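Side-chain contacts in aspartate aminotransferase (Plasmodium falciparum, PDB 3K7Y), which probably catalyses the reversible transfer of an amino group between L-aspartate and 2-oxoglutarate, giving oxaloacetate and L-glutamate, with pyridoxal 5'-phosphate as cofactor: residues N330-Y335 with K397-L402; P359-I364 with G379-S384. All coordinates share one frame; numbering follows the deposited sequence.

Interaction 1. Residues N330-Y335 with K397-L402; sequences NKLETY and KICLSL
L332 and I398 cross at about a right angle, and a single methyl carries the leucine's part. L332 CD2 points at the beta-branch of the isoleucine, 3.7 Å from I398 CG2 and 3.9 Å from I398 CB. I398 offers that branch because CG2 lies anti to its own backbone N, while CG1 takes the position beside the N (chi1 -81°) and brings I398 CD1 to 4.1 Å from L332 CD2. One residue on, the sulfur of C399 reaches the first helix in its last turn: C399 SG lies 4.0 Å from L332 CD2. These contacts join the end of the long helix 304-335 to the C-terminal helix 390-403, two helices of the small domain in this aminotransferase fold, well away from the cofactor. The axes of the two short segments pass 9.7 Å apart at a crossing angle of -45°. The same C399 SG sits against the backbone of Y335, 3.9 Å from Y335 C and 4.0 Å from Y335 CB. The tyrosine ring leads away, with K331 O in its plane at the edge, and the side chain also touches D396. L332 is covered further by A395 and by W345 from a loop, and no hydrogen bond spans the two segments.

Interaction 2. Residues P359-I364 with G379-S384; sequences PLLAKI and GRINVS
Two methyls make the close-packed part of this contact: L361 and I381 meet methyl to methyl, L361 CD2 lying 3.6 Å from I381 CD1, with one side chain set roughly perpendicular to the other. Both residues are buried, and each sends its beta carbon toward the opposite segment. Beside the pair, G379 brings its bare backbone up to the turn, G379 CA standing 4.2 Å from A362 N and 4.4 Å from L361 CB. G379 has a positive phi of 115°, a backbone shape suited to glycine, just ahead of the short strand 380-382. That strand pairs antiparallel with strand 355-357, and the chain leaving strand 355-357 winds through 359-364 with helical backbone angles to come back over G379, so the contact closes one end of a small two-stranded sheet. The looser side is the outer one, where A362 is exposed and adds little beyond its backbone. R380 turns its beta carbon away from the turn, and its guanidinium bonds N185, a cofactor-binding residue. The polar A362 N that faces G379 is already used within its own turn, bonding P359 O at 2.8 Å. With no hydrogen bond between the segments, cohesion here comes from methyl packing and from the fit of the glycine backbone against the turn.

Both contacts are largely buried and apolar, without a hydrogen bond between their segments, but they join different elements. Interaction 1 is helix against helix, farther from the chain's centre; interaction 2 sets a helix-like turn against a glycine and a short strand, and includes an exposed residue on its outer side. In sequence, interaction 2 is nested within the loop that interaction 1 closes, and helix 390-403 is the next regular element after strand 380-382. The two also touch in space, with S401 and L402 of that helix resting on I364 and L402 also on L360. Interaction 2 lies nearer the cofactor, through R380 of its own strand, which bonds N185, whereas interaction 1 sits away from it.

Interaction 1. Residues N330-Y335 with K397-L402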
ATOM      1  N   ASN A 330      32.963   4.860 -24.544  1.00 70.47           N
ATOM      2  CA  ASN A 330      33.752   4.996 -25.754  1.00 73.16           C
ATOM      3  C   ASN A 330      33.731   6.426 -26.320  1.00 74.27           C
ATOM      4  O   ASN A 330      34.701   6.875 -26.952  1.00 75.54           O
ATOM      5  CB  ASN A 330      33.332   3.963 -26.797  1.00 74.36           C
ATOM      6  CG  ASN A 330      33.877   2.581 -26.499  1.00 74.87           C
ATOM      7  OD1 ASN A 330      33.296   1.584 -26.915  1.00 77.01           O
ATOM      8  ND2 ASN A 330      35.001   2.512 -25.790  1.00 74.08           N
ATOM      9  N   LYS A 331      32.631   7.139 -26.091  1.00 73.93           N
ATOM     10  CA  LYS A 331      32.568   8.537 -26.487  1.00 75.09           C
ATOM     11  C   LYS A 331      33.376   9.405 -25.523  1.00 74.84           C
ATOM     12  O   LYS A 331      33.867  10.478 -25.898  1.00 75.86           O
ATOM     13  CB  LYS A 331      31.123   9.015 -26.598  1.00 74.76           C
ATOM     14  CG  LYS A 331      30.374   8.438 -27.805  1.00 75.85           C
ATOM     15  CD  LYS A 331      30.533   9.279 -29.078  1.00 75.85           C
ATOM     16  CE  LYS A 331      29.850   8.616 -30.266  1.00 75.79           C
ATOM     17  NZ  LYS A 331      30.020   9.394 -31.520  1.00 77.11           N
ATOM     18  N   LEU A 332      33.534   8.920 -24.293  1.00 73.94           N
ATOM     19  CA  LEU A 332      34.304   9.615 -23.263  1.00 73.71           C
ATOM     20  C   LEU A 332      35.787   9.349 -23.416  1.00 75.33           C
ATOM     21  O   LEU A 332      36.604  10.192 -23.049  1.00 75.56           O
ATOM     22  CB  LEU A 332      33.863   9.193 -21.857  1.00 71.93           C
ATOM     23  CG  LEU A 332      32.549   9.693 -21.252  1.00 70.04           C
ATOM     24  CD1 LEU A 332      32.360   9.083 -19.887  1.00 68.08           C
ATOM     25  CD2 LEU A 332      32.552  11.197 -21.142  1.00 70.17           C
ATOM     26  N   GLU A 333      36.140   8.175 -23.938  1.00 76.85           N
ATOM     27  CA  GLU A 333      37.539   7.898 -24.235  1.00 79.29           C
ATOM     28  C   GLU A 333      37.985   8.858 -25.338  1.00 80.90           C
ATOM     29  O   GLU A 333      39.137   9.296 -25.346  1.00 82.04           O
ATOM     30  CB  GLU A 333      37.763   6.450 -24.676  1.00 80.28           C
ATOM     31  CG  GLU A 333      37.356   6.184 -26.127  1.00 84.40           C
ATOM     32  CD  GLU A 333      38.341   5.302 -26.895  1.00 90.04           C
ATOM     33  OE1 GLU A 333      38.456   4.102 -26.543  1.00 91.48           O
ATOM     34  OE2 GLU A 333      38.990   5.805 -27.860  1.00 92.73           O
ATOM     35  N   THR A 334      37.059   9.176 -26.252  1.00 81.48           N
ATOM     36  CA  THR A 334      37.305  10.096 -27.367  1.00 82.90           C
ATOM     37  C   THR A 334      37.363  11.544 -26.907  1.00 82.53           C
ATOM     38  O   THR A 334      38.442  12.115 -26.840  1.00 83.46           O
ATOM     39  CB  THR A 334      36.269   9.940 -28.504  1.00 83.91           C
ATOM     40  OG1 THR A 334      36.404   8.640 -29.085  1.00 85.43           O
ATOM     41  CG2 THR A 334      36.486  10.991 -29.591  1.00 84.91           C
ATOM     42  N   TYR A 335      36.221  12.142 -26.576  1.00 81.67           N
ATOM     43  CA  TYR A 335      36.180  13.578 -26.253  1.00 81.53           C
ATOM     44  C   TYR A 335      37.232  13.983 -25.257  1.00 81.35           C
ATOM     45  O   TYR A 335      37.792  15.075 -25.337  1.00 82.24           O
ATOM     46  CB  TYR A 335      34.810  13.983 -25.742  1.00 80.21           C
ATOM     47  CG  TYR A 335      33.848  14.101 -26.867  1.00 80.24           C
ATOM     48  CD1 TYR A 335      33.611  15.327 -27.478  1.00 80.83           C
ATOM     49  CD2 TYR A 335      33.213  12.974 -27.368  1.00 79.65           C
ATOM     50  CE1 TYR A 335      32.737  15.430 -28.549  1.00 81.86           C
ATOM     51  CE2 TYR A 335      32.344  13.061 -28.431  1.00 80.92           C
ATOM     52  CZ  TYR A 335      32.107  14.287 -29.017  1.00 81.53           C
ATOM     53  OH  TYR A 335      31.230  14.355 -30.062  1.00 81.92           O
ATOM     54  N   LYS A 397      30.379  17.618 -22.401  1.00 70.88           N
ATOM     55  CA  LYS A 397      30.218  18.400 -21.176  1.00 70.31           C
ATOM     56  C   LYS A 397      30.886  17.798 -19.930  1.00 68.81           C
ATOM     57  O   LYS A 397      31.348  18.541 -19.058  1.00 69.13           O
ATOM     58  CB  LYS A 397      28.742  18.698 -20.907  1.00 70.68           C
ATOM     59  CG  LYS A 397      28.109  19.736 -21.856  1.00 73.32           C
ATOM     60  CD  LYS A 397      28.944  21.010 -21.961  1.00 75.74           C
ATOM     61  CE  LYS A 397      28.338  22.014 -22.924  1.00 79.96           C
ATOM     62  NZ  LYS A 397      28.416  21.561 -24.342  1.00 82.71           N
ATOM     63  N   ILE A 398      30.937  16.463 -19.865  1.00 67.52           N
ATOM     64  CA  ILE A 398      31.598  15.725 -18.784  1.00 65.91           C
ATOM     65  C   ILE A 398      33.087  15.991 -18.778  1.00 66.61           C
ATOM     66  O   ILE A 398      33.693  16.204 -17.730  1.00 66.51           O
ATOM     67  CB  ILE A 398      31.388  14.206 -18.936  1.00 65.16           C
ATOM     68  CG1 ILE A 398      30.015  13.788 -18.395  1.00 64.19           C
ATOM     69  CG2 ILE A 398      32.482  13.431 -18.199  1.00 65.30           C
ATOM     70  CD1 ILE A 398      29.776  12.277 -18.392  1.00 62.94           C
ATOM     71  N   CYS A 399      33.675  15.957 -19.967  1.00 67.62           N
ATOM     72  CA  CYS A 399      35.090  16.226 -20.133  1.00 68.59           C
ATOM     73  C   CYS A 399      35.341  17.707 -19.899  1.00 69.52           C
ATOM     74  O   CYS A 399      36.139  18.068 -19.042  1.00 70.50           O
ATOM     75  CB  CYS A 399      35.546  15.787 -21.525  1.00 69.45           C
ATOM     76  SG  CYS A 399      35.372  13.980 -21.822  1.00 70.88           S
ATOM     77  N   LEU A 400      34.632  18.560 -20.640  1.00 70.17           N
ATOM     78  CA  LEU A 400      34.717  20.017 -20.474  1.00 71.22           C
ATOM     79  C   LEU A 400      34.685  20.336 -18.998  1.00 70.37           C
ATOM     80  O   LEU A 400      35.557  21.035 -18.451  1.00 70.76           O
ATOM     81  CB  LEU A 400      33.529  20.709 -21.166  1.00 72.27           C
ATOM     82  CG  LEU A 400      33.611  22.220 -21.424  1.00 74.62           C
ATOM     83  CD1 LEU A 400      32.565  22.656 -22.455  1.00 77.04           C
ATOM     84  CD2 LEU A 400      33.475  23.028 -20.145  1.00 74.86           C
ATOM     85  N   SER A 401      33.663  19.780 -18.362  1.00 68.82           N
ATOM     86  CA  SER A 401      33.437  20.016 -16.966  1.00 68.73           C
ATOM     87  C   SER A 401      34.544  19.439 -16.105  1.00 68.88           C
ATOM     88  O   SER A 401      34.955  20.050 -15.115  1.00 70.12           O
ATOM     89  CB  SER A 401      32.127  19.432 -16.553  1.00 66.77           C
ATOM     90  OG  SER A 401      31.723  20.135 -15.422  1.00 67.81           O
ATOM     91  N   LEU A 402      35.044  18.271 -16.493  1.00 68.32           N
ATOM     92  CA  LEU A 402      36.098  17.630 -15.738  1.00 68.68           C
ATOM     93  C   LEU A 402      37.384  18.429 -15.751  1.00 71.06           C
ATOM     94  O   LEU A 402      38.101  18.471 -14.748  1.00 72.08           O
ATOM     95  CB  LEU A 402      36.335  16.218 -16.248  1.00 67.55           C
ATOM     96  CG  LEU A 402      35.632  15.209 -15.349  1.00 66.34           C
ATOM     97  CD1 LEU A 402      35.461  13.857 -16.030  1.00 64.99           C
ATOM     98  CD2 LEU A 402      36.403  15.090 -14.040  1.00 66.38           C
TER

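Interaction 2. Residues P359-I364 with G379-S384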
ATOM      1  N   PRO A 359      32.257   7.096  -9.310  1.00 59.76           N
ATOM      2  CA  PRO A 359      32.479   7.980  -8.156  1.00 60.42           C
ATOM      3  C   PRO A 359      33.125   9.311  -8.536  1.00 61.27           C
ATOM      4  O   PRO A 359      32.714  10.371  -8.044  1.00 61.35           O
ATOM      5  CB  PRO A 359      33.384   7.142  -7.245  1.00 61.03           C
ATOM      6  CG  PRO A 359      32.922   5.733  -7.493  1.00 60.34           C
ATOM      7  CD  PRO A 359      32.550   5.685  -8.979  1.00 59.97           C
ATOM      8  N   LEU A 360      34.089   9.251  -9.445  1.00 62.11           N
ATOM      9  CA  LEU A 360      34.752  10.446  -9.964  1.00 63.38           C
ATOM     10  C   LEU A 360      33.816  11.636 -10.253  1.00 63.47           C
ATOM     11  O   LEU A 360      34.197  12.798 -10.082  1.00 64.23           O
ATOM     12  CB  LEU A 360      35.531  10.085 -11.222  1.00 63.37           C
ATOM     13  CG  LEU A 360      36.391  11.256 -11.657  1.00 65.52           C
ATOM     14  CD1 LEU A 360      37.543  11.449 -10.669  1.00 67.79           C
ATOM     15  CD2 LEU A 360      36.879  11.082 -13.087  1.00 67.17           C
ATOM     16  N   LEU A 361      32.598  11.332 -10.688  1.00 63.31           N
ATOM     17  CA  LEU A 361      31.632  12.356 -11.097  1.00 64.14           C
ATOM     18  C   LEU A 361      30.961  13.076  -9.922  1.00 64.98           C
ATOM     19  O   LEU A 361      30.432  14.183 -10.080  1.00 65.29           O
ATOM     20  CB  LEU A 361      30.587  11.763 -12.058  1.00 63.25           C
ATOM     21  CG  LEU A 361      30.885  11.742 -13.572  1.00 63.54           C
ATOM     22  CD1 LEU A 361      32.353  11.742 -13.903  1.00 63.47           C
ATOM     23  CD2 LEU A 361      30.220  10.578 -14.266  1.00 62.39           C
ATOM     24  N   ALA A 362      30.996  12.462  -8.741  1.00 65.64           N
ATOM     25  CA  ALA A 362      30.493  13.126  -7.544  1.00 66.91           C
ATOM     26  C   ALA A 362      31.068  14.549  -7.448  1.00 68.87           C
ATOM     27  O   ALA A 362      30.341  15.493  -7.138  1.00 69.64           O
ATOM     28  CB  ALA A 362      30.820  12.312  -6.307  1.00 67.04           C
ATOM     29  N   LYS A 363      32.364  14.688  -7.752  1.00 70.09           N
ATOM     30  CA  LYS A 363      33.053  15.983  -7.814  1.00 72.06           C
ATOM     31  C   LYS A 363      32.413  17.000  -8.774  1.00 72.69           C
ATOM     32  O   LYS A 363      32.415  18.194  -8.495  1.00 73.91           O
ATOM     33  CB  LYS A 363      34.527  15.799  -8.225  1.00 72.72           C
ATOM     34  CG  LYS A 363      35.418  14.989  -7.276  1.00 73.28           C
ATOM     35  CD  LYS A 363      36.900  15.223  -7.598  1.00 75.50           C
ATOM     36  CE  LYS A 363      37.377  16.641  -7.189  1.00 78.73           C
ATOM     37  NZ  LYS A 363      38.668  17.098  -7.826  1.00 79.28           N
ATOM     38  N   ILE A 364      31.873  16.522  -9.896  1.00 72.47           N
ATOM     39  CA  ILE A 364      31.435  17.393 -11.005  1.00 73.34           C
ATOM     40  C   ILE A 364      29.889  17.554 -11.102  1.00 73.68           C
ATOM     41  O   ILE A 364      29.361  18.225 -11.995  1.00 74.09           O
ATOM     42  CB  ILE A 364      32.129  16.932 -12.356  1.00 72.90           C
ATOM     43  CG1 ILE A 364      32.942  18.064 -12.960  1.00 74.03           C
ATOM     44  CG2 ILE A 364      31.176  16.254 -13.363  1.00 71.65           C
ATOM     45  CD1 ILE A 364      34.227  18.311 -12.234  1.00 75.54           C
ATOM     46  N   GLY A 379      27.617   9.938  -8.099  1.00 58.22           N
ATOM     47  CA  GLY A 379      28.175   9.369  -9.307  1.00 57.69           C
ATOM     48  C   GLY A 379      27.241   8.481 -10.123  1.00 57.66           C
ATOM     49  O   GLY A 379      27.521   8.239 -11.291  1.00 57.74           O
ATOM     50  N   ARG A 380      26.147   7.983  -9.532  1.00 58.09           N
ATOM     51  CA  ARG A 380      25.209   7.058 -10.222  1.00 58.45           C
ATOM     52  C   ARG A 380      24.590   7.641 -11.502  1.00 58.87           C
ATOM     53  O   ARG A 380      24.272   8.837 -11.570  1.00 59.45           O
ATOM     54  CB  ARG A 380      24.095   6.583  -9.286  1.00 58.37           C
ATOM     55  CG  ARG A 380      23.307   5.396  -9.843  1.00 59.43           C
ATOM     56  CD  ARG A 380      22.104   5.003  -8.982  1.00 61.60           C
ATOM     57  NE  ARG A 380      20.906   5.803  -9.260  1.00 61.86           N
ATOM     58  CZ  ARG A 380      19.728   5.635  -8.661  1.00 63.02           C
ATOM     59  NH1 ARG A 380      19.562   4.690  -7.735  1.00 63.20           N
ATOM     60  NH2 ARG A 380      18.701   6.413  -8.995  1.00 63.88           N
ATOM     61  N   ILE A 381      24.397   6.803 -12.513  1.00 59.61           N
ATOM     62  CA  ILE A 381      24.007   7.311 -13.825  1.00 60.43           C
ATOM     63  C   ILE A 381      22.998   6.446 -14.528  1.00 61.95           C
ATOM     64  O   ILE A 381      23.272   5.285 -14.843  1.00 62.75           O
ATOM     65  CB  ILE A 381      25.229   7.455 -14.720  1.00 60.61           C
ATOM     66  CG1 ILE A 381      25.735   8.886 -14.689  1.00 59.81           C
ATOM     67  CG2 ILE A 381      24.938   7.045 -16.155  1.00 62.51           C
ATOM     68  CD1 ILE A 381      27.109   8.981 -15.282  1.00 60.36           C
ATOM     69  N   ASN A 382      21.838   7.030 -14.795  1.00 63.24           N
ATOM     70  CA  ASN A 382      20.821   6.356 -15.565  1.00 65.75           C
ATOM     71  C   ASN A 382      21.270   6.241 -17.023  1.00 67.62           C
ATOM     72  O   ASN A 382      21.210   7.212 -17.785  1.00 68.29           O
ATOM     73  CB  ASN A 382      19.484   7.084 -15.449  1.00 66.08           C
ATOM     74  CG  ASN A 382      18.325   6.214 -15.853  1.00 67.94           C
ATOM     75  OD1 ASN A 382      18.339   5.012 -15.612  1.00 68.15           O
ATOM     76  ND2 ASN A 382      17.311   6.809 -16.479  1.00 71.52           N
ATOM     77  N   VAL A 383      21.736   5.049 -17.392  1.00 69.53           N
ATOM     78  CA  VAL A 383      22.282   4.800 -18.715  1.00 71.84           C
ATOM     79  C   VAL A 383      21.179   4.817 -19.755  1.00 74.73           C
ATOM     80  O   VAL A 383      21.367   5.334 -20.845  1.00 75.83           O
ATOM     81  CB  VAL A 383      23.058   3.466 -18.765  1.00 72.53           C
ATOM     82  CG1 VAL A 383      23.225   2.981 -20.196  1.00 74.87           C
ATOM     83  CG2 VAL A 383      24.420   3.621 -18.107  1.00 71.13           C
ATOM     84  N   SER A 384      20.020   4.277 -19.400  1.00 77.37           N
ATOM     85  CA  SER A 384      18.902   4.124 -20.345  1.00 81.45           C
ATOM     86  C   SER A 384      18.429   5.439 -20.974  1.00 83.05           C
ATOM     87  O   SER A 384      17.598   5.429 -21.891  1.00 85.54           O
ATOM     88  CB  SER A 384      17.730   3.409 -19.672  1.00 81.96           C
ATOM     89  OG  SER A 384      17.529   3.933 -18.376  1.00 81.02           O
TER